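Local coordinates for protein L-lysine 6-oxidase (Marinomonas mediterranea, PDB 3WEU) that oxidises the side-chain amine of L-lysine with a cysteine tryptophylquinone cofactor, releasing the hydrogen peroxide that makes it antibacterial, at residues S323-F326 with D327-D330; S307-Q310 with W311-V315; D634-Q637 with N638-G641; A404-A407 with T408-F411. All blocks are in the same frame, centred on the assembly; numbering follows the deposited sequence. Where two conformers were deposited one is given.

Contact 1 of 4, residues S323-F326 with D327-D330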
loop_
_atom_site.group_PDB
_atom_site.type_symbol
_atom_site.label_atom_id
_atom_site.label_comp_id
_atom_site.label_asym_id
_atom_site.label_seq_id
_atom_site.Cartn_x
_atom_site.Cartn_y
_atom_site.Cartn_z
ATOM N N SER A 323 40.822 -17.135 -22.627
ATOM C CA SER A 323 41.116 -18.548 -22.704
ATOM C C SER A 323 42.557 -18.844 -23.037
ATOM O O SER A 323 43.027 -19.920 -22.753
ATOM C CB SER A 323 40.240 -19.247 -23.714
ATOM O OG SER A 323 40.430 -18.650 -24.957
ATOM N N PHE A 324 43.247 -17.872 -23.592
ATOM C CA PHE A 324 44.549 -18.091 -24.244
ATOM C C PHE A 324 44.432 -19.250 -25.263
ATOM O O PHE A 324 45.194 -20.238 -25.306
ATOM C CB PHE A 324 45.693 -18.283 -23.199
ATOM C CG PHE A 324 46.026 -17.026 -22.404
ATOM C CD1 PHE A 324 45.232 -16.648 -21.252
ATOM C CD2 PHE A 324 47.121 -16.225 -22.779
ATOM C CE1 PHE A 324 45.511 -15.476 -20.515
ATOM C CE2 PHE A 324 47.396 -15.048 -22.040
ATOM C CZ PHE A 324 46.586 -14.685 -20.924
ATOM N N GLN A 325 43.393 -19.145 -26.070
ATOM C CA GLN A 325 43.185 -20.167 -27.096
ATOM C C GLN A 325 44.264 -19.902 -28.142
ATOM O O GLN A 325 44.597 -20.791 -28.873
ATOM C CB GLN A 325 41.727 -20.196 -27.625
ATOM C CG GLN A 325 41.281 -19.028 -28.448
ATOM C CD GLN A 325 41.051 -17.695 -27.691
ATOM O OE1 GLN A 325 41.855 -17.255 -26.820
ATOM N NE2 GLN A 325 39.964 -17.079 -28.008
ATOM N N PHE A 326 44.787 -18.673 -28.191
ATOM C CA PHE A 326 45.965 -18.371 -28.971
ATOM C C PHE A 326 46.778 -17.508 -28.044
ATOM O O PHE A 326 46.337 -17.139 -26.978
ATOM C CB PHE A 326 45.672 -17.649 -30.318
ATOM C CG PHE A 326 44.947 -16.315 -30.182
ATOM C CD1 PHE A 326 45.652 -15.113 -30.128
ATOM C CD2 PHE A 326 43.532 -16.245 -30.090
ATOM C CE1 PHE A 326 44.963 -13.861 -29.992
ATOM C CE2 PHE A 326 42.877 -15.021 -29.964
ATOM C CZ PHE A 326 43.587 -13.837 -29.979
ATOM N N ASP A 327 47.974 -17.212 -28.462
ATOM C CA ASP A 327 48.899 -16.496 -27.670
ATOM C C ASP A 327 48.702 -14.986 -27.692
ATOM O O ASP A 327 49.038 -14.323 -28.685
ATOM C CB ASP A 327 50.327 -16.863 -28.146
ATOM C CG ASP A 327 51.398 -16.395 -27.148
ATOM O OD1 ASP A 327 51.087 -15.652 -26.154
ATOM O OD2 ASP A 327 52.565 -16.777 -27.366
ATOM N N TYR A 328 48.170 -14.421 -26.602
ATOM C CA TYR A 328 47.864 -12.995 -26.532
ATOM C C TYR A 328 49.163 -12.153 -26.586
ATOM O O TYR A 328 49.104 -10.979 -26.953
ATOM C CB TYR A 328 46.957 -12.610 -25.312
ATOM C CG TYR A 328 45.602 -13.345 -25.254
ATOM C CD1 TYR A 328 44.923 -13.784 -26.419
ATOM C CD2 TYR A 328 45.051 -13.730 -24.051
ATOM C CE1 TYR A 328 43.716 -14.509 -26.328
ATOM C CE2 TYR A 328 43.831 -14.422 -23.972
ATOM C CZ TYR A 328 43.192 -14.796 -25.063
ATOM O OH TYR A 328 42.050 -15.491 -24.894
ATOM N N ARG A 329 50.337 -12.734 -26.296
ATOM C CA ARG A 329 51.575 -11.980 -26.253
ATOM C C ARG A 329 52.283 -12.013 -27.586
ATOM O O ARG A 329 53.233 -11.301 -27.783
ATOM C CB ARG A 329 52.505 -12.544 -25.148
ATOM C CG ARG A 329 51.969 -12.264 -23.745
ATOM C CD ARG A 329 52.866 -12.854 -22.603
ATOM N NE ARG A 329 52.328 -12.514 -21.261
ATOM C CZ ARG A 329 51.360 -13.189 -20.615
ATOM N NH1 ARG A 329 50.796 -14.279 -21.130
ATOM N NH2 ARG A 329 50.892 -12.739 -19.434
ATOM N N ASP A 330 51.834 -12.835 -28.517
ATOM C CA ASP A 330 52.426 -12.892 -29.876
ATOM C C ASP A 330 51.999 -11.713 -30.747
ATOM O O ASP A 330 50.891 -11.653 -31.215
ATOM C CB ASP A 330 52.134 -14.249 -30.483
ATOM C CG ASP A 330 52.689 -14.433 -31.900
ATOM O OD1 ASP A 330 53.238 -13.541 -32.499
ATOM O OD2 ASP A 330 52.497 -15.490 -32.444
#
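Tyr328 reaches back along its own chain to lie between Phe324 and Phe326, and its ring is turned differently against each. Toward Phe326 the approach is edge-to-face: the CD1-CE1 edge of the tyrosine points at the phenylalanine face, with the planes at 85° and Phe326 CE1 3.6 Å from Tyr328 CD1. Toward Phe324 the rings are inclined at 41°, neither stacked nor perpendicular, and Tyr328 CD2 lies over the Phe324 face, 3.4 Å from Phe324 CE2. The Arg329 guanidinium runs almost parallel to the Phe324 ring, its NH1 3.6 Å from Phe324 CE2. Phe326 CG sits between its backbone N and carbonyl carbon (chi1 59°), which swings its ring back over the tyrosine.

The phenol end is polar. Tyr328 OH donates to Gln325 OE1 at 2.6 Å, in the carbonyl plane and on a lone pair, and accepts from Phe324 N at 3.0 Å. A bend at chi2 of Gln325 brings its amide round to the hydroxyl, while NE2 bonds to Gly320 O. Asp327 OD1 accepts from Arg329 N, an Asx turn within the type I turn 327-330.

Beyond the loop, Tyr328 packs on Phe295 and Ile303 of helix 295-308, and Phe326 touches helix 336-344. The buried hydroxyl is thus satisfied as donor and acceptor, and these bonds, with the surrounding rings and helices, would be expected to restrict ring rotation.

Contact 2 of 4, residues S307-Q310 with W311-V315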
loop_
_atom_site.group_PDB
_atom_site.type_symbol
_atom_site.label_atom_id
_atom_site.label_comp_id
_atom_site.label_asym_id
_atom_site.label_seq_id
_atom_site.Cartn_x
_atom_site.Cartn_y
_atom_site.Cartn_z
ATOM N N SER A 307 38.129 -12.260 -16.585
ATOM C CA SER A 307 38.230 -13.647 -16.058
ATOM C C SER A 307 37.680 -13.851 -14.663
ATOM O O SER A 307 37.527 -14.970 -14.271
ATOM C CB SER A 307 39.687 -14.127 -16.037
ATOM O OG SER A 307 40.404 -13.615 -14.944
ATOM N N GLN A 308 37.459 -12.766 -13.902
ATOM C CA GLN A 308 36.955 -12.822 -12.530
ATOM C C GLN A 308 35.431 -12.761 -12.447
ATOM O O GLN A 308 34.873 -13.181 -11.459
ATOM C CB GLN A 308 37.504 -11.656 -11.687
ATOM C CG GLN A 308 38.999 -11.651 -11.415
ATOM C CD GLN A 308 39.389 -10.477 -10.473
ATOM O OE1 GLN A 308 39.280 -9.211 -10.814
ATOM N NE2 GLN A 308 39.933 -10.896 -9.287
ATOM N N TYR A 309 34.755 -12.206 -13.468
ATOM C CA TYR A 309 33.304 -11.961 -13.376
ATOM C C TYR A 309 32.505 -13.243 -13.093
ATOM O O TYR A 309 31.425 -13.217 -12.489
ATOM C CB TYR A 309 32.774 -11.253 -14.631
ATOM C CG TYR A 309 32.913 -9.764 -14.619
ATOM C CD1 TYR A 309 34.024 -9.134 -14.087
ATOM C CD2 TYR A 309 31.910 -8.935 -15.139
ATOM C CE1 TYR A 309 34.144 -7.782 -14.107
ATOM C CE2 TYR A 309 32.042 -7.565 -15.166
ATOM C CZ TYR A 309 33.155 -6.997 -14.654
ATOM O OH TYR A 309 33.269 -5.624 -14.678
ATOM N N GLN A 310 33.050 -14.386 -13.526
ATOM C CA GLN A 310 32.372 -15.679 -13.294
ATOM C C GLN A 310 32.040 -16.004 -11.833
ATOM O O GLN A 310 31.173 -16.868 -11.589
ATOM C CB GLN A 310 33.252 -16.795 -13.891
ATOM C CG GLN A 310 34.605 -16.940 -13.162
ATOM C CD GLN A 310 35.429 -18.079 -13.745
ATOM O OE1 GLN A 310 35.124 -19.251 -13.537
ATOM N NE2 GLN A 310 36.519 -17.746 -14.422
ATOM N N TRP A 311 32.727 -15.361 -10.877
ATOM C CA TRP A 311 32.482 -15.665 -9.471
ATOM C C TRP A 311 31.232 -14.964 -8.924
ATOM O O TRP A 311 30.818 -15.251 -7.817
ATOM C CB TRP A 311 33.655 -15.273 -8.629
ATOM C CG TRP A 311 34.916 -16.038 -9.026
ATOM C CD1 TRP A 311 36.022 -15.525 -9.653
ATOM C CD2 TRP A 311 35.189 -17.403 -8.764
ATOM N NE1 TRP A 311 36.943 -16.537 -9.841
ATOM C CE2 TRP A 311 36.478 -17.693 -9.284
ATOM C CE3 TRP A 311 34.486 -18.427 -8.124
ATOM C CZ2 TRP A 311 37.083 -18.963 -9.153
ATOM C CZ3 TRP A 311 35.078 -19.674 -8.024
ATOM C CH2 TRP A 311 36.386 -19.919 -8.533
ATOM N N VAL A 312 30.686 -14.051 -9.716
ATOM C CA VAL A 312 29.598 -13.202 -9.298
ATOM C C VAL A 312 28.494 -13.072 -10.326
ATOM O O VAL A 312 27.510 -12.383 -10.056
ATOM C CB VAL A 312 30.112 -11.822 -8.846
ATOM C CG1 VAL A 312 30.874 -11.879 -7.535
ATOM C CG2 VAL A 312 31.003 -11.208 -9.894
ATOM N N SER A 313 28.648 -13.707 -11.499
ATOM C CA SER A 313 27.683 -13.588 -12.598
ATOM C C SER A 313 27.915 -14.762 -13.539
ATOM O O SER A 313 29.023 -15.359 -13.540
ATOM C CB SER A 313 27.884 -12.251 -13.316
ATOM O OG SER A 313 29.178 -12.156 -13.855
ATOM N N ASN A 314 26.961 -15.000 -14.438
ATOM C CA ASN A 314 27.096 -15.986 -15.491
ATOM C C ASN A 314 27.309 -15.283 -16.816
ATOM O O ASN A 314 26.363 -14.888 -17.476
ATOM C CB ASN A 314 25.897 -16.916 -15.522
ATOM C CG ASN A 314 25.876 -17.820 -14.327
ATOM O OD1 ASN A 314 26.880 -18.409 -13.975
ATOM N ND2 ASN A 314 24.736 -17.907 -13.664
ATOM N N VAL A 315 28.595 -15.156 -17.162
ATOM C CA VAL A 315 29.020 -14.488 -18.358
ATOM C C VAL A 315 29.994 -15.376 -19.122
ATOM O O VAL A 315 31.071 -14.952 -19.580
ATOM C CB VAL A 315 29.683 -13.142 -18.000
ATOM C CG1 VAL A 315 28.600 -12.165 -17.580
ATOM C CG2 VAL A 315 30.823 -13.375 -16.949
#
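Tyr309 O is the polar hub just beyond the last, weakly bonded turn of helix 295-308, accepting from both Val312 N and Ser313 OG. Val312 N lies 3.0 Å from Tyr309 O and Ser313 OG 2.8 Å from it. They arrive from opposite faces of the carbonyl plane, each well out of it, so two bonds grip this one oxygen. A chi1 of 60° turns the Ser313 hydroxyl back to the carbonyl four residues earlier. One step before, Trp311 N donates to Gln308 O at 3.1 Å in a nearly straight bond, 174° at the hydrogen.

Beside this backbone set, Gln310 and Trp311 lie alongside each other and point the same way, and Gln310 CG sits over the five-membered ring in a CH-pi contact, 4.1 Å from its centroid. The glutamine is held there by its tip: NE2 donates to Ser307 O at 3.0 Å, with that oxygen close to the amide plane. On the apolar flank Val315 CG2 packs on Tyr309 CB at 3.7 Å.

Farther out, Tyr309 OH bonds to Ile258 N, and Gln308, in one of its two conformers, to the backbone of Glu254 and Val256. The chain then continues beside two strands: Ser313 and Val315 rest on Tyr579 of strand 575-579, Val312 bonds to the backbone of Trp587 and Asp588, and Trp311 meets Leu590 of strand 588-590 and the Phe645 ring.

Contact 3 of 4, residues D634-Q637 with N638-G641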
loop_
_atom_site.group_PDB
_atom_site.type_symbol
_atom_site.label_atom_id
_atom_site.label_comp_id
_atom_site.label_asym_id
_atom_site.label_seq_id
_atom_site.Cartn_x
_atom_site.Cartn_y
_atom_site.Cartn_z
ATOM N N ASP A 634 38.155 -14.799 -1.965
ATOM C CA ASP A 634 38.941 -15.885 -2.410
ATOM C C ASP A 634 39.390 -16.727 -1.194
ATOM O O ASP A 634 40.192 -16.261 -0.361
ATOM C CB ASP A 634 40.128 -15.412 -3.237
ATOM C CG ASP A 634 40.960 -16.530 -3.795
ATOM O OD1 ASP A 634 40.614 -17.707 -3.676
ATOM O OD2 ASP A 634 42.065 -16.197 -4.340
ATOM N N ARG A 635 38.838 -17.921 -1.105
ATOM C CA ARG A 635 39.138 -18.888 -0.046
ATOM C C ARG A 635 40.511 -19.572 -0.232
ATOM O O ARG A 635 41.002 -20.276 0.670
ATOM C CB ARG A 635 38.047 -19.937 -0.060
ATOM C CG ARG A 635 36.703 -19.428 0.411
ATOM C CD ARG A 635 36.664 -19.398 1.939
ATOM N NE ARG A 635 35.314 -19.616 2.385
ATOM C CZ ARG A 635 34.869 -20.611 3.127
ATOM N NH1 ARG A 635 35.657 -21.544 3.628
ATOM N NH2 ARG A 635 33.593 -20.639 3.405
ATOM N N ASN A 636 41.120 -19.333 -1.397
ATOM C CA ASN A 636 42.433 -19.853 -1.755
ATOM C C ASN A 636 43.456 -18.774 -2.058
ATOM O O ASN A 636 44.395 -19.009 -2.833
ATOM C CB ASN A 636 42.388 -20.753 -2.953
ATOM C CG ASN A 636 43.528 -21.743 -2.974
ATOM O OD1 ASN A 636 44.075 -22.119 -1.904
ATOM N ND2 ASN A 636 43.875 -22.231 -4.183
ATOM N N GLN A 637 43.279 -17.647 -1.387
ATOM C CA GLN A 637 44.049 -16.419 -1.601
ATOM C C GLN A 637 45.573 -16.616 -1.459
ATOM O O GLN A 637 46.358 -15.961 -2.168
ATOM C CB GLN A 637 43.594 -15.374 -0.553
ATOM C CG GLN A 637 44.238 -14.018 -0.786
ATOM C CD GLN A 637 45.659 -13.856 -0.197
ATOM O OE1 GLN A 637 46.416 -13.009 -0.658
ATOM N NE2 GLN A 637 46.021 -14.653 0.779
ATOM N N ASN A 638 45.977 -17.549 -0.591
ATOM C CA ASN A 638 47.416 -17.871 -0.448
ATOM C C ASN A 638 48.086 -18.548 -1.589
ATOM O O ASN A 638 49.277 -18.803 -1.504
ATOM C CB ASN A 638 47.581 -18.829 0.668
ATOM C CG ASN A 638 47.221 -18.219 1.907
ATOM O OD1 ASN A 638 47.134 -16.987 1.937
ATOM N ND2 ASN A 638 46.954 -19.012 2.953
ATOM N N ASN A 639 47.323 -18.980 -2.582
ATOM C CA ASN A 639 47.861 -19.659 -3.706
ATOM C C ASN A 639 47.515 -18.960 -4.997
ATOM O O ASN A 639 46.496 -19.249 -5.635
ATOM C CB ASN A 639 47.315 -21.085 -3.682
ATOM C CG ASN A 639 47.753 -21.839 -2.424
ATOM O OD1 ASN A 639 48.859 -22.226 -2.357
ATOM N ND2 ASN A 639 46.916 -21.990 -1.465
ATOM N N ASP A 640 48.418 -18.075 -5.417
ATOM C CA ASP A 640 48.216 -17.258 -6.604
ATOM C C ASP A 640 47.940 -18.132 -7.796
ATOM O O ASP A 640 48.578 -19.182 -8.058
ATOM C CB ASP A 640 49.458 -16.342 -6.856
ATOM C CG ASP A 640 49.307 -15.487 -8.147
ATOM O OD1 ASP A 640 48.407 -14.609 -8.203
ATOM O OD2 ASP A 640 50.027 -15.756 -9.149
ATOM N N GLY A 641 46.973 -17.689 -8.570
ATOM C CA GLY A 641 46.549 -18.380 -9.775
ATOM C C GLY A 641 45.443 -19.436 -9.608
ATOM O O GLY A 641 44.982 -19.961 -10.602
HETATM O O HOH W 1 44.036 -17.435 -5.594
#
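Asn636 and Asn639 join side chain to side chain and backbone to backbone across a surface turn, in the loop that connects strand 631-634 to strand 645-648. The backbone bond runs from Asn639 N to Asn636 O at 2.9 Å and closes the type I turn 636-639. Alongside it, Asn639 ND2 donates to Asn636 OD1, also at 2.9 Å. The two amide planes are inclined by 37°, and ND2 comes in from above the carbonyl plane, 42° out of it, away from either lone pair. With CG of Asn636 opposite its backbone N (chi1 -155°), OD1 extends over the turn toward Asn639, while ND2 on the other branch bonds to Phe642 O.

Two overlapping type I turns build the bend, 634-637 and then 636-639, and an Asx turn opens it: Asp634 OD1 accepts from Asn636 N at 2.8 Å, the N-H coming from above the carboxylate plane. The same oxygen takes a bond from Phe644 N, which ties the start of the loop to the returning chain next to strand 645-648. A water lies between the two ends of the bend, 2.6 Å from Asp634 OD2 and 3.1 Å from Asn639 O, within hydrogen-bonding range of both.

The side chains of Gln637 and Asn638 cross at about a right angle, their amide planes nearly perpendicular, and the Gln637 side chain touches Glu254.

Contact 4 of 4, residues A404-A407 with T408-F411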
loop_
_atom_site.group_PDB
_atom_site.type_symbol
_atom_site.label_atom_id
_atom_site.label_comp_id
_atom_site.label_asym_id
_atom_site.label_seq_id
_atom_site.Cartn_x
_atom_site.Cartn_y
_atom_site.Cartn_z
ATOM N N ALA A 404 30.578 -0.755 -23.523
ATOM C CA ALA A 404 31.894 -0.704 -24.228
ATOM C C ALA A 404 32.916 -0.398 -23.164
ATOM O O ALA A 404 32.602 0.123 -22.055
ATOM C CB ALA A 404 31.910 0.428 -25.272
ATOM N N LEU A 405 34.166 -0.684 -23.500
ATOM C CA LEU A 405 35.272 -0.135 -22.790
ATOM C C LEU A 405 35.273 1.396 -22.894
ATOM O O LEU A 405 34.526 2.026 -23.703
ATOM C CB LEU A 405 36.557 -0.670 -23.384
ATOM C CG LEU A 405 36.780 -2.178 -23.305
ATOM C CD1 LEU A 405 38.038 -2.604 -24.026
ATOM C CD2 LEU A 405 36.834 -2.709 -21.890
ATOM N N ASP A 406 36.119 2.040 -22.103
ATOM C CA ASP A 406 36.308 3.458 -22.311
ATOM C C ASP A 406 37.233 3.681 -23.506
ATOM O O ASP A 406 37.852 2.760 -23.982
ATOM C CB ASP A 406 36.708 4.228 -21.014
ATOM C CG ASP A 406 38.112 4.003 -20.534
ATOM O OD1 ASP A 406 39.046 4.038 -21.370
ATOM O OD2 ASP A 406 38.325 3.915 -19.252
ATOM N N ALA A 407 37.269 4.901 -24.000
ATOM C CA ALA A 407 37.912 5.181 -25.271
ATOM C C ALA A 407 39.407 4.907 -25.227
ATOM O O ALA A 407 39.961 4.397 -26.191
ATOM C CB ALA A 407 37.649 6.618 -25.697
ATOM N N THR A 408 40.006 5.099 -24.066
ATOM C CA THR A 408 41.451 4.853 -23.916
ATOM C C THR A 408 41.771 3.369 -23.817
ATOM O O THR A 408 42.665 2.857 -24.517
ATOM C CB THR A 408 42.046 5.725 -22.797
ATOM O OG1 THR A 408 41.795 7.106 -23.154
ATOM C CG2 THR A 408 43.553 5.437 -22.594
ATOM N N GLN A 409 40.967 2.621 -23.015
ATOM C CA GLN A 409 41.145 1.200 -23.013
ATOM C C GLN A 409 41.022 0.648 -24.392
ATOM O O GLN A 409 41.764 -0.226 -24.796
ATOM C CB GLN A 409 40.123 0.540 -22.101
ATOM C CG GLN A 409 40.248 0.890 -20.653
ATOM C CD GLN A 409 39.107 0.292 -19.829
ATOM O OE1 GLN A 409 37.912 0.556 -20.108
ATOM N NE2 GLN A 409 39.458 -0.565 -18.878
ATOM N N LEU A 410 40.033 1.108 -25.123
ATOM C CA LEU A 410 39.770 0.482 -26.426
ATOM C C LEU A 410 40.845 0.870 -27.450
ATOM O O LEU A 410 41.291 0.034 -28.265
ATOM C CB LEU A 410 38.397 0.867 -26.892
ATOM C CG LEU A 410 37.955 0.276 -28.204
ATOM C CD1 LEU A 410 37.677 -1.226 -28.069
ATOM C CD2 LEU A 410 36.741 0.964 -28.810
ATOM N N PHE A 411 41.334 2.107 -27.361
ATOM C CA PHE A 411 42.447 2.513 -28.210
ATOM C C PHE A 411 43.666 1.563 -28.007
ATOM O O PHE A 411 44.276 1.049 -28.933
ATOM C CB PHE A 411 42.881 3.940 -27.896
ATOM C CG PHE A 411 44.176 4.276 -28.524
ATOM C CD1 PHE A 411 44.254 4.341 -29.897
ATOM C CD2 PHE A 411 45.316 4.356 -27.776
ATOM C CE1 PHE A 411 45.461 4.583 -30.531
ATOM C CE2 PHE A 411 46.522 4.599 -28.386
ATOM C CZ PHE A 411 46.610 4.700 -29.777
#
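A capping box opens helix 407-418, with Asp406 as the N-cap and Gln409 as its partner three residues on. Each side chain accepts from the backbone of the other. Gln409 N donates to Asp406 OD1 at 2.9 Å, almost straight at 174° and on the syn side of the carboxylate; Asp406 N donates in return to Gln409 OE1 at 3.1 Å, in the carbonyl plane and on a lone pair. A second, weak bond comes to Asp406 OD1 from Thr408 N, 3.1 Å away.

The side chains cross at about a right angle. A chi1 of 73° tucks the Asp406 carboxylate back over the first turn, and the Gln409 chain runs extended past it, its CG 3.4 Å from Asp406 OD1. Leu405 CB lies 3.8 Å from Gln409 OE1 and packs loosely on Leu410 CB. The regular helix bonds begin at once, Leu410 N to Asp406 O and Phe411 N to Ala407 O.

The glutamine amide is also anchored outside the box, OE1 by Ser259 OG and NE2 by Ile258 O, while Thr408 OG1 bonds to Asp267 and Tyr287 and the Phe411 ring stacks on that of Tyr287. First-turn amides, lacking helix carbonyls before them, thus find an acceptor in a buried carboxylate; the helix end would be expected to favour its negative charge, whereas the neighbouring Asp263 and Asp267, if charged, would oppose it.

Along the chain the order is contact 2, contact 1, contact 4, contact 3, all local turns or helix ends and none touching another. Contacts 2 and 1 share the loop between helices 295-308 and 336-344, with centres about 20 Å apart: the first lies at the last turn of helix 295-308 and just beyond it, and the second returns to pack on that helix. Contact 4, centre to centre about 20 Å from contact 1 and 21 Å from contact 2, starts helix 407-418, whose Trp416 bonds to Tyr328 O. Contact 3, its centre about 17 Å from that of contact 2, joins two strands. Residues 254-258 bond to or touch contacts 2, 3 and 4, so one stretch ties the helical region to the loop between strands 631-634 and 645-648.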